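Local atomic coordinates of oxidoreductase, Gfo/Idh/MocA family (Vibrio cholerae, PDB entry 1XEA), a protein that is probably an NAD(P)-dependent oxidoreductase of the Gfo/Idh/MocA family, with a nucleotide-binding Rossmann domain and a substrate that is not established. Residues 71-76 / 96-101; 78-83 / 104-109. All coordinates share one frame; numbering follows the deposited sequence.

Contact 1: 71-76 / 96-101; sequences AATDVH and LAASAQ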
# COMPACT_ATOMS: atom_id res chain seq x y z
N ALA A 71 5.96 -38.52 4.79
CA ALA A 71 7.37 -38.84 4.96
C ALA A 71 8.24 -38.10 3.95
O ALA A 71 7.76 -37.25 3.19
CB ALA A 71 7.57 -40.34 4.81
N ALA A 72 9.53 -38.43 3.95
CA ALA A 72 10.49 -37.81 3.04
C ALA A 72 10.16 -38.21 1.61
O ALA A 72 9.46 -39.19 1.38
CB ALA A 72 11.89 -38.25 3.41
N THR A 73 10.69 -37.47 0.65
CA THR A 73 10.41 -37.77 -0.74
C THR A 73 10.94 -39.14 -1.17
O THR A 73 10.30 -39.84 -1.96
CB THR A 73 11.01 -36.70 -1.68
OG1 THR A 73 10.71 -35.39 -1.16
CG2 THR A 73 10.43 -36.83 -3.07
N ASP A 74 12.10 -39.53 -0.63
CA ASP A 74 12.76 -40.79 -0.98
C ASP A 74 12.08 -42.04 -0.42
O ASP A 74 12.58 -43.15 -0.58
CB ASP A 74 14.23 -40.76 -0.53
CG ASP A 74 14.38 -40.55 0.97
OD1 ASP A 74 14.09 -41.49 1.75
OD2 ASP A 74 14.80 -39.44 1.39
N VAL A 75 10.95 -41.85 0.23
CA VAL A 75 10.24 -42.97 0.82
C VAL A 75 8.82 -43.01 0.29
O VAL A 75 8.07 -43.94 0.58
CB VAL A 75 10.17 -42.83 2.34
CG1 VAL A 75 9.72 -44.12 2.96
CG2 VAL A 75 11.52 -42.41 2.87
N HIS A 76 8.44 -42.00 -0.49
CA HIS A 76 7.10 -41.96 -1.03
C HIS A 76 6.74 -43.22 -1.83
O HIS A 76 5.81 -43.93 -1.47
CB HIS A 76 6.90 -40.73 -1.93
CG HIS A 76 6.99 -39.42 -1.21
ND1 HIS A 76 6.64 -39.26 0.12
CD2 HIS A 76 7.32 -38.18 -1.65
CE1 HIS A 76 6.76 -37.99 0.46
NE2 HIS A 76 7.18 -37.32 -0.60
N LEU A 96 5.37 -35.98 -5.51
CA LEU A 96 5.02 -37.40 -5.49
C LEU A 96 6.28 -38.25 -5.42
O LEU A 96 6.33 -39.26 -4.72
CB LEU A 96 4.23 -37.77 -6.75
CG LEU A 96 3.86 -39.26 -6.97
CD1 LEU A 96 3.04 -39.78 -5.81
CD2 LEU A 96 3.09 -39.39 -8.27
N ALA A 97 7.30 -37.81 -6.14
CA ALA A 97 8.56 -38.53 -6.16
C ALA A 97 9.61 -37.65 -6.81
O ALA A 97 9.28 -36.70 -7.52
CB ALA A 97 8.41 -39.83 -6.93
N ALA A 98 10.87 -37.99 -6.58
CA ALA A 98 12.00 -37.25 -7.11
C ALA A 98 12.20 -37.40 -8.61
O ALA A 98 13.09 -36.78 -9.19
CB ALA A 98 13.27 -37.66 -6.38
N SER A 99 11.38 -38.23 -9.25
CA SER A 99 11.51 -38.42 -10.68
C SER A 99 10.15 -38.64 -11.31
O SER A 99 9.20 -39.02 -10.64
CB SER A 99 12.41 -39.62 -10.99
OG SER A 99 11.80 -40.83 -10.59
N ALA A 100 10.06 -38.39 -12.62
CA ALA A 100 8.81 -38.56 -13.34
C ALA A 100 8.54 -40.04 -13.52
O ALA A 100 7.39 -40.48 -13.50
CB ALA A 100 8.88 -37.87 -14.69
N GLN A 101 9.61 -40.81 -13.69
CA GLN A 101 9.50 -42.25 -13.87
C GLN A 101 8.70 -42.85 -12.72
O GLN A 101 7.70 -43.55 -12.94
CB GLN A 101 10.89 -42.88 -13.93
CG GLN A 101 10.90 -44.40 -14.17
CD GLN A 101 10.23 -44.80 -15.48
OE1 GLN A 101 10.76 -44.53 -16.57
NE2 GLN A 101 9.07 -45.43 -15.39

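Contact 2: 78-83 / 104-109; sequences TLAAFF and ENLYEL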
# COMPACT_ATOMS: atom_id res chain seq x y z
N THR A 78 7.81 -46.19 -1.98
CA THR A 78 7.65 -47.36 -1.16
C THR A 78 6.29 -47.34 -0.50
O THR A 78 5.40 -48.11 -0.84
CB THR A 78 8.73 -47.41 -0.09
OG1 THR A 78 10.01 -47.29 -0.71
CG2 THR A 78 8.66 -48.72 0.67
N LEU A 79 6.12 -46.42 0.44
CA LEU A 79 4.87 -46.28 1.16
C LEU A 79 3.66 -46.23 0.23
O LEU A 79 2.70 -46.99 0.40
CB LEU A 79 4.90 -45.02 2.02
CG LEU A 79 5.97 -45.01 3.12
CD1 LEU A 79 5.97 -43.65 3.79
CD2 LEU A 79 5.69 -46.10 4.13
N ALA A 80 3.71 -45.35 -0.75
CA ALA A 80 2.62 -45.20 -1.71
C ALA A 80 2.22 -46.54 -2.31
O ALA A 80 1.10 -47.01 -2.13
CB ALA A 80 3.02 -44.22 -2.81
N ALA A 81 3.16 -47.14 -3.05
CA ALA A 81 2.92 -48.43 -3.69
C ALA A 81 2.30 -49.42 -2.71
O ALA A 81 1.32 -50.09 -3.03
CB ALA A 81 4.23 -48.98 -4.24
N PHE A 82 2.88 -49.51 -1.52
CA PHE A 82 2.40 -50.43 -0.50
C PHE A 82 0.89 -50.38 -0.29
O PHE A 82 0.20 -51.40 -0.42
CB PHE A 82 3.08 -50.17 0.84
CG PHE A 82 2.69 -51.14 1.91
CD1 PHE A 82 2.95 -52.50 1.77
CD2 PHE A 82 2.07 -50.69 3.07
CE1 PHE A 82 2.60 -53.40 2.77
CE2 PHE A 82 1.72 -51.59 4.08
CZ PHE A 82 1.99 -52.95 3.93
N PHE A 83 0.37 -49.21 0.03
CA PHE A 83 -1.06 -49.09 0.26
C PHE A 83 -1.85 -49.08 -1.03
O PHE A 83 -3.03 -49.42 -1.05
CB PHE A 83 -1.37 -47.84 1.08
CG PHE A 83 -0.66 -47.80 2.39
CD1 PHE A 83 0.63 -47.28 2.47
CD2 PHE A 83 -1.26 -48.29 3.54
CE1 PHE A 83 1.30 -47.26 3.69
CE2 PHE A 83 -0.60 -48.27 4.75
CZ PHE A 83 0.69 -47.75 4.83
N GLU A 104 5.13 -41.84 -12.89
CA GLU A 104 4.39 -42.61 -13.87
C GLU A 104 4.10 -44.01 -13.33
O GLU A 104 2.98 -44.50 -13.46
CB GLU A 104 5.19 -42.67 -15.17
CG GLU A 104 5.51 -41.30 -15.73
CD GLU A 104 6.44 -41.36 -16.93
OE1 GLU A 104 7.49 -42.04 -16.82
OE2 GLU A 104 6.14 -40.74 -17.97
N ASN A 105 5.09 -44.63 -12.69
CA ASN A 105 4.91 -45.97 -12.11
C ASN A 105 3.75 -45.97 -11.11
O ASN A 105 2.76 -46.69 -11.28
CB ASN A 105 6.19 -46.45 -11.39
CG ASN A 105 7.30 -46.84 -12.36
OD1 ASN A 105 7.07 -47.58 -13.32
ND2 ASN A 105 8.52 -46.37 -12.10
N LEU A 106 3.88 -45.16 -10.07
CA LEU A 106 2.85 -45.05 -9.04
C LEU A 106 1.44 -44.84 -9.59
O LEU A 106 0.47 -45.41 -9.08
CB LEU A 106 3.21 -43.94 -8.05
CG LEU A 106 4.39 -44.27 -7.14
CD1 LEU A 106 4.87 -43.03 -6.42
CD2 LEU A 106 3.97 -45.34 -6.15
N TYR A 107 1.30 -44.02 -10.63
CA TYR A 107 -0.03 -43.81 -11.19
C TYR A 107 -0.49 -44.99 -12.01
O TYR A 107 -1.66 -45.34 -11.99
CB TYR A 107 -0.11 -42.53 -12.02
CG TYR A 107 -0.57 -41.35 -11.20
CD1 TYR A 107 0.31 -40.32 -10.88
CD2 TYR A 107 -1.85 -41.32 -10.65
CE1 TYR A 107 -0.06 -39.29 -10.04
CE2 TYR A 107 -2.24 -40.29 -9.80
CZ TYR A 107 -1.34 -39.28 -9.49
OH TYR A 107 -1.68 -38.28 -8.62
N GLU A 108 0.44 -45.59 -12.75
CA GLU A 108 0.10 -46.76 -13.54
C GLU A 108 -0.38 -47.82 -12.56
O GLU A 108 -1.42 -48.43 -12.76
CB GLU A 108 1.33 -47.26 -14.32
CG GLU A 108 1.29 -46.94 -15.82
CD GLU A 108 2.54 -47.40 -16.58
OE1 GLU A 108 2.95 -48.58 -16.41
OE2 GLU A 108 3.12 -46.60 -17.35
N LEU A 109 0.37 -47.99 -11.47
CA LEU A 109 0.04 -48.96 -10.43
C LEU A 109 -1.33 -48.71 -9.82
O LEU A 109 -2.14 -49.63 -9.69
CB LEU A 109 1.09 -48.89 -9.32
CG LEU A 109 0.81 -49.67 -8.02
CD1 LEU A 109 0.64 -51.16 -8.30
CD2 LEU A 109 1.96 -49.46 -7.04

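Contact 1: 71-76 / 96-101
The methyl CG2 of Thr73 abuts the peptide link between Ala97 and Ala98, with 3.7 Å from Thr73 CG2 to Ala98 N, and so meets mainly backbone. With OG1 beside the backbone N (chi1 -46°), where it makes a weak hydrogen bond to Asp166 OD1, CG2 falls anti to that N and reaches across to the other loop. Threonine suits the place by offering a carbon to one neighbour and a hydroxyl to another.

Deeper in, His76 meets the carbonyl of Leu96. Its CB is 3.2 Å from Leu96 O, and the ring carbon CD2 is 3.4 Å from the same oxygen, which approaches the imidazole obliquely. One ring face is covered by its own loop: Ala72 O sits 3.0 Å above the plane of the His76 ring, offset toward the rim, with Thr73 CA beside it. The imidazole thus lies between its own turn and the Leu96 carbonyl.

That turn is held by the bonds Val75 N to Ala72 O (3.3 Å) and His76 N to Thr73 O (3.2 Å), and Val75 occupies the N-cap position of helix 76-85. On the other side, the Leu96 amide N is hydrogen-bonded to His296 NE2, and Ser99 N-caps helix 100-112 with its side chain. Ala97 turns its CB away and presents its backbone, and the short side chain of Ala98 extends little beyond it; the Thr73 and Ala97 CA atoms are 5.8 Å apart. Two adjacent strand-to-helix loops thus meet at the C-terminal edge of a parallel sheet, the edge where Rossmann folds bind their dinucleotide.

Contact 2: 78-83 / 104-109
Leu106 CD2 meets Ala80 CB at 3.6 Å and Ala81 N at 3.7 Å, so one leucine methyl covers the backbone and methyl side of two consecutive residues. One turn further on, Leu109 CD2 packs on Ala81, 3.6 Å from Ala81 CB. Ala81 therefore touches both leucines, and the side-chain contacts are all apolar. The two leucines reach it by different routes: in Leu109, CG is anti to the backbone N (chi1 171°), whereas in Leu106 it is anti to the carbonyl carbon (chi1 -71°) and the end of the side chain swings toward the other helix.

Small residues on one helix facing branched ones on the other suit this spacing: the segment axes run almost parallel, 10° apart, and approach to 10.1 Å, a gap that the leucines bridge.

Beyond this shell, Leu106 itself also reaches Leu117 of strand 117-120, linking the helix contact to the sheet, while Leu79, Phe83 and Tyr107 face the sheet from the rest of their helices, packing on Ile69, Val67 and Val119. Helices 76-85 and 100-112 are thus successive beta-alpha-beta crossover helices lying side by side, joining strand 66-69 to 90-93 and 90-93 to 117-120.

How the contacts relate
Contacts 1 and 2 join the same two strand-to-helix units at successive levels, their centres 10 Å apart: contact 1 lies at the loops and helix starts, contact 2 within helices 76-85 and 100-112. Leu96 links them, with CD1 3.8 Å from Leu106 CD1 and CD2 3.6 Å from Tyr107 CE1. On the partner unit, Ala71 CB touches Leu79 CD1 at 3.8 Å. The helix packing of contact 2 is thus continuous with the loop packing of contact 1. Of the two, contact 1 lies nearer the sheet edge at which a nicotinamide cofactor would be expected, by analogy with related Rossmann enzymes.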